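Local coordinates for ABC transporter periplasmic substrate-binding protein (Desulfovibrio alaskensis, PDB 5MY5) that probably binds tungstate in the periplasm with high selectivity and delivers it to an ABC transporter for uptake into the cell, at residues A[196-201]-A[261-266]. The protein carries 2 engineered substitutions. Sequence-based numbering, arbitrary orientation.
Sequences TYIKYE and FKLMGK
Leu263 meets both Ile198 and Lys199 of the helix 194-203. Its CG stands anti to the backbone N (chi1 180°) and heads for the helix, and the branch then offers CD1 to Lys199 and CD2 to Ile198. CD1 touches the aliphatic Lys199 CE at 3.7 Å, the two side chains crossing at about a right angle. CD2 lies 4.0 Å from Ile198 CG2. The same Ile198 methyl also reaches the backbone, with CG2 3.6 Å from Leu263 O. That carbonyl accepts the N-H of Lys266, and Leu263 N donates to Lys266 O. These paired bonds close a type I' turn, which links the short, weakly bonded strand 262-263 to the antiparallel strand 266-271. At the turn, Met264 sets its CB against Ile198 CG2. Its extended chain runs over the helix and ends with CE 3.8 Å from Lys199 CG. Met264 and Gly265 both take left-handed backbone angles. At Gly265 a side chain would press on Met264 O. Lys266 packs its CB on Ile198 CD1 at 3.9 Å, on the other branch of the isoleucine. Its chain then stretches to Glu201, and NZ bonds to Glu201 OE1 at 2.8 Å in a salt bridge. The ammonium comes from the syn side, 34° out of the carboxylate plane. A weak second bond runs to Glu201 OE2. This surface contact probably spans the two lobes of the periplasmic binding protein fold. The ion pair is gripped mainly through OE1, and water probably weakens its pull at exposed Lys266. The apolar contacts of buried Ile198 do not depend on charge.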
ATOM      1  N   THR A 196      -0.006  -2.304  -9.285  1.00 18.16           N
ATOM      2  CA  THR A 196      -0.989  -2.321 -10.339  1.00 16.42           C
ATOM      3  C   THR A 196      -0.382  -1.706 -11.634  1.00 17.90           C
ATOM      4  O   THR A 196      -0.679  -2.249 -12.698  1.00 19.17           O
ATOM      5  CB  THR A 196      -2.266  -1.564  -9.954  1.00 18.34           C
ATOM      6  OG1 THR A 196      -2.827  -2.123  -8.729  1.00 18.56           O
ATOM      7  CG2 THR A 196      -3.283  -1.684 -10.998  1.00 17.28           C
ATOM      8  N   TYR A 197       0.421  -0.637 -11.511  1.00 16.44           N
ATOM      9  CA  TYR A 197       1.124  -0.137 -12.671  1.00 16.91           C
ATOM     10  C   TYR A 197       1.984  -1.237 -13.386  1.00 18.67           C
ATOM     11  O   TYR A 197       1.881  -1.388 -14.613  1.00 19.03           O
ATOM     12  CB  TYR A 197       1.963   1.085 -12.428  1.00 16.50           C
ATOM     13  CG  TYR A 197       2.503   1.586 -13.725  1.00 20.20           C
ATOM     14  CD1 TYR A 197       1.650   2.203 -14.618  1.00 20.30           C
ATOM     15  CD2 TYR A 197       3.875   1.433 -14.070  1.00 21.25           C
ATOM     16  CE1 TYR A 197       2.151   2.639 -15.857  1.00 22.29           C
ATOM     17  CE2 TYR A 197       4.345   1.803 -15.302  1.00 21.23           C
ATOM     18  CZ  TYR A 197       3.499   2.399 -16.164  1.00 20.80           C
ATOM     19  OH  TYR A 197       4.000   2.866 -17.329  1.00 20.76           O
ATOM     20  N   ILE A 198       2.807  -1.892 -12.590  1.00 16.49           N
ATOM     21  CA  ILE A 198       3.637  -2.990 -13.131  1.00 18.22           C
ATOM     22  C   ILE A 198       2.748  -4.001 -13.915  1.00 17.88           C
ATOM     23  O   ILE A 198       3.092  -4.441 -15.060  1.00 19.62           O
ATOM     24  CB  ILE A 198       4.463  -3.617 -12.000  1.00 19.06           C
ATOM     25  CG1 ILE A 198       5.558  -2.701 -11.518  1.00 18.44           C
ATOM     26  CG2 ILE A 198       4.981  -5.008 -12.480  1.00 20.00           C
ATOM     27  CD1 ILE A 198       6.106  -3.122 -10.196  1.00 18.80           C
ATOM     28  N   LYS A 199       1.612  -4.437 -13.366  1.00 17.95           N
ATOM     29  CA  LYS A 199       0.758  -5.408 -14.055  1.00 20.85           C
ATOM     30  C   LYS A 199       0.169  -4.802 -15.312  1.00 22.19           C
ATOM     31  O   LYS A 199       0.098  -5.465 -16.377  1.00 24.50           O
ATOM     32  CB  LYS A 199      -0.359  -5.936 -13.095  1.00 21.01           C
ATOM     33  CG  LYS A 199       0.242  -6.784 -11.955  1.00 24.75           C
ATOM     34  CD  LYS A 199      -0.770  -7.272 -10.915  1.00 26.84           C
ATOM     35  CE  LYS A 199      -0.070  -8.234  -9.918  1.00 34.41           C
ATOM     36  NZ  LYS A 199      -0.780  -8.444  -8.583  1.00 40.90           N
ATOM     37  N   TYR A 200      -0.284  -3.559 -15.225  1.00 20.50           N
ATOM     38  CA  TYR A 200      -0.837  -2.883 -16.402  1.00 20.25           C
ATOM     39  C   TYR A 200       0.255  -2.697 -17.565  1.00 22.01           C
ATOM     40  O   TYR A 200      -0.018  -2.942 -18.736  1.00 22.52           O
ATOM     41  CB  TYR A 200      -1.325  -1.466 -15.942  1.00 20.53           C
ATOM     42  CG  TYR A 200      -1.527  -0.456 -17.041  1.00 20.64           C
ATOM     43  CD1 TYR A 200      -2.605  -0.599 -17.890  1.00 18.81           C
ATOM     44  CD2 TYR A 200      -0.668   0.660 -17.218  1.00 20.18           C
ATOM     45  CE1 TYR A 200      -2.805   0.255 -18.967  1.00 20.04           C
ATOM     46  CE2 TYR A 200      -0.909   1.563 -18.223  1.00 21.20           C
ATOM     47  CZ  TYR A 200      -1.969   1.362 -19.067  1.00 18.45           C
ATOM     48  OH  TYR A 200      -2.025   2.355 -20.050  1.00 24.39           O
ATOM     49  N   GLU A 201       1.448  -2.274 -17.200  1.00 21.88           N
ATOM     50  CA  GLU A 201       2.557  -2.064 -18.123  1.00 19.85           C
ATOM     51  C   GLU A 201       2.865  -3.432 -18.844  1.00 22.32           C
ATOM     52  O   GLU A 201       3.028  -3.461 -20.074  1.00 23.89           O
ATOM     53  CB  GLU A 201       3.756  -1.663 -17.286  1.00 21.69           C
ATOM     54  CG  GLU A 201       5.043  -1.476 -18.081  1.00 21.98           C
ATOM     55  CD  GLU A 201       6.247  -1.210 -17.220  1.00 26.15           C
ATOM     56  OE1 GLU A 201       6.470  -1.817 -16.166  1.00 23.63           O
ATOM     57  OE2 GLU A 201       7.015  -0.301 -17.554  1.00 25.40           O
ATOM     58  N   PHE A 261      12.260  -9.159  -3.431  1.00 20.85           N
ATOM     59  CA  PHE A 261      11.010  -9.647  -3.990  1.00 18.53           C
ATOM     60  C   PHE A 261      10.698  -8.872  -5.244  1.00 21.62           C
ATOM     61  O   PHE A 261      10.924  -7.669  -5.308  1.00 22.91           O
ATOM     62  CB  PHE A 261       9.838  -9.466  -2.969  1.00 20.87           C
ATOM     63  CG  PHE A 261       8.502  -9.883  -3.484  1.00 20.22           C
ATOM     64  CD1 PHE A 261       8.174 -11.212  -3.584  1.00 21.32           C
ATOM     65  CD2 PHE A 261       7.574  -8.946  -3.952  1.00 21.36           C
ATOM     66  CE1 PHE A 261       6.957 -11.635  -4.060  1.00 22.87           C
ATOM     67  CE2 PHE A 261       6.362  -9.410  -4.423  1.00 21.60           C
ATOM     68  CZ  PHE A 261       6.058 -10.704  -4.490  1.00 21.39           C
ATOM     69  N   LYS A 262      10.276  -9.575  -6.236  1.00 20.02           N
ATOM     70  CA  LYS A 262       9.894  -8.999  -7.557  1.00 20.71           C
ATOM     71  C   LYS A 262       8.522  -9.324  -7.933  1.00 20.02           C
ATOM     72  O   LYS A 262       8.043 -10.445  -7.766  1.00 20.98           O
ATOM     73  CB  LYS A 262      10.744  -9.624  -8.704  1.00 22.89           C
ATOM     74  CG  LYS A 262      12.225  -9.621  -8.457  1.00 24.68           C
ATOM     75  CD  LYS A 262      12.780  -8.273  -8.724  1.00 24.82           C
ATOM     76  CE  LYS A 262      14.275  -8.262  -8.349  1.00 27.03           C
ATOM     77  NZ  LYS A 262      14.691  -6.904  -8.297  1.00 24.52           N
ATOM     78  N   LEU A 263       7.840  -8.357  -8.534  1.00 18.75           N
ATOM     79  CA  LEU A 263       6.608  -8.560  -9.223  1.00 19.36           C
ATOM     80  C   LEU A 263       6.833  -8.387 -10.704  1.00 21.33           C
ATOM     81  O   LEU A 263       7.341  -7.347 -11.095  1.00 20.30           O
ATOM     82  CB  LEU A 263       5.580  -7.485  -8.701  1.00 20.46           C
ATOM     83  CG  LEU A 263       4.222  -7.595  -9.367  1.00 23.71           C
ATOM     84  CD1 LEU A 263       3.508  -8.893  -9.033  1.00 28.14           C
ATOM     85  CD2 LEU A 263       3.276  -6.386  -9.098  1.00 24.39           C
ATOM     86  N   MET A 264       6.601  -9.453 -11.473  1.00 22.91           N
ATOM     87  CA  MET A 264       6.916  -9.478 -12.902  1.00 22.79           C
ATOM     88  C   MET A 264       8.300  -8.905 -13.152  1.00 19.68           C
ATOM     89  O   MET A 264       8.536  -8.069 -14.011  1.00 22.67           O
ATOM     90  CB  MET A 264       5.867  -8.761 -13.712  1.00 27.01           C
ATOM     91  CG  MET A 264       4.563  -9.465 -13.540  1.00 27.32           C
ATOM     92  SD  MET A 264       3.201  -8.636 -14.334  1.00 32.52           S
ATOM     93  CE  MET A 264       1.942  -9.727 -13.705  1.00 36.45           C
ATOM     94  N   GLY A 265       9.267  -9.324 -12.340  1.00 20.87           N
ATOM     95  CA  GLY A 265      10.629  -8.910 -12.513  1.00 19.63           C
ATOM     96  C   GLY A 265      11.110  -7.579 -11.996  1.00 19.64           C
ATOM     97  O   GLY A 265      12.271  -7.176 -12.117  1.00 20.98           O
ATOM     98  N   LYS A 266      10.178  -6.861 -11.342  1.00 17.92           N
ATOM     99  CA  LYS A 266      10.431  -5.508 -10.892  1.00 19.06           C
ATOM    100  C   LYS A 266      10.298  -5.372  -9.378  1.00 18.96           C
ATOM    101  O   LYS A 266       9.458  -6.014  -8.742  1.00 18.52           O
ATOM    102  CB  LYS A 266       9.416  -4.615 -11.610  1.00 21.65           C
ATOM    103  CG  LYS A 266       9.790  -4.467 -13.087  1.00 21.89           C
ATOM    104  CD  LYS A 266       9.253  -3.294 -13.818  1.00 25.04           C
ATOM    105  CE  LYS A 266       9.694  -3.288 -15.266  1.00 25.64           C
ATOM    106  NZ  LYS A 266       9.295  -2.005 -15.897  1.00 28.62           N
TER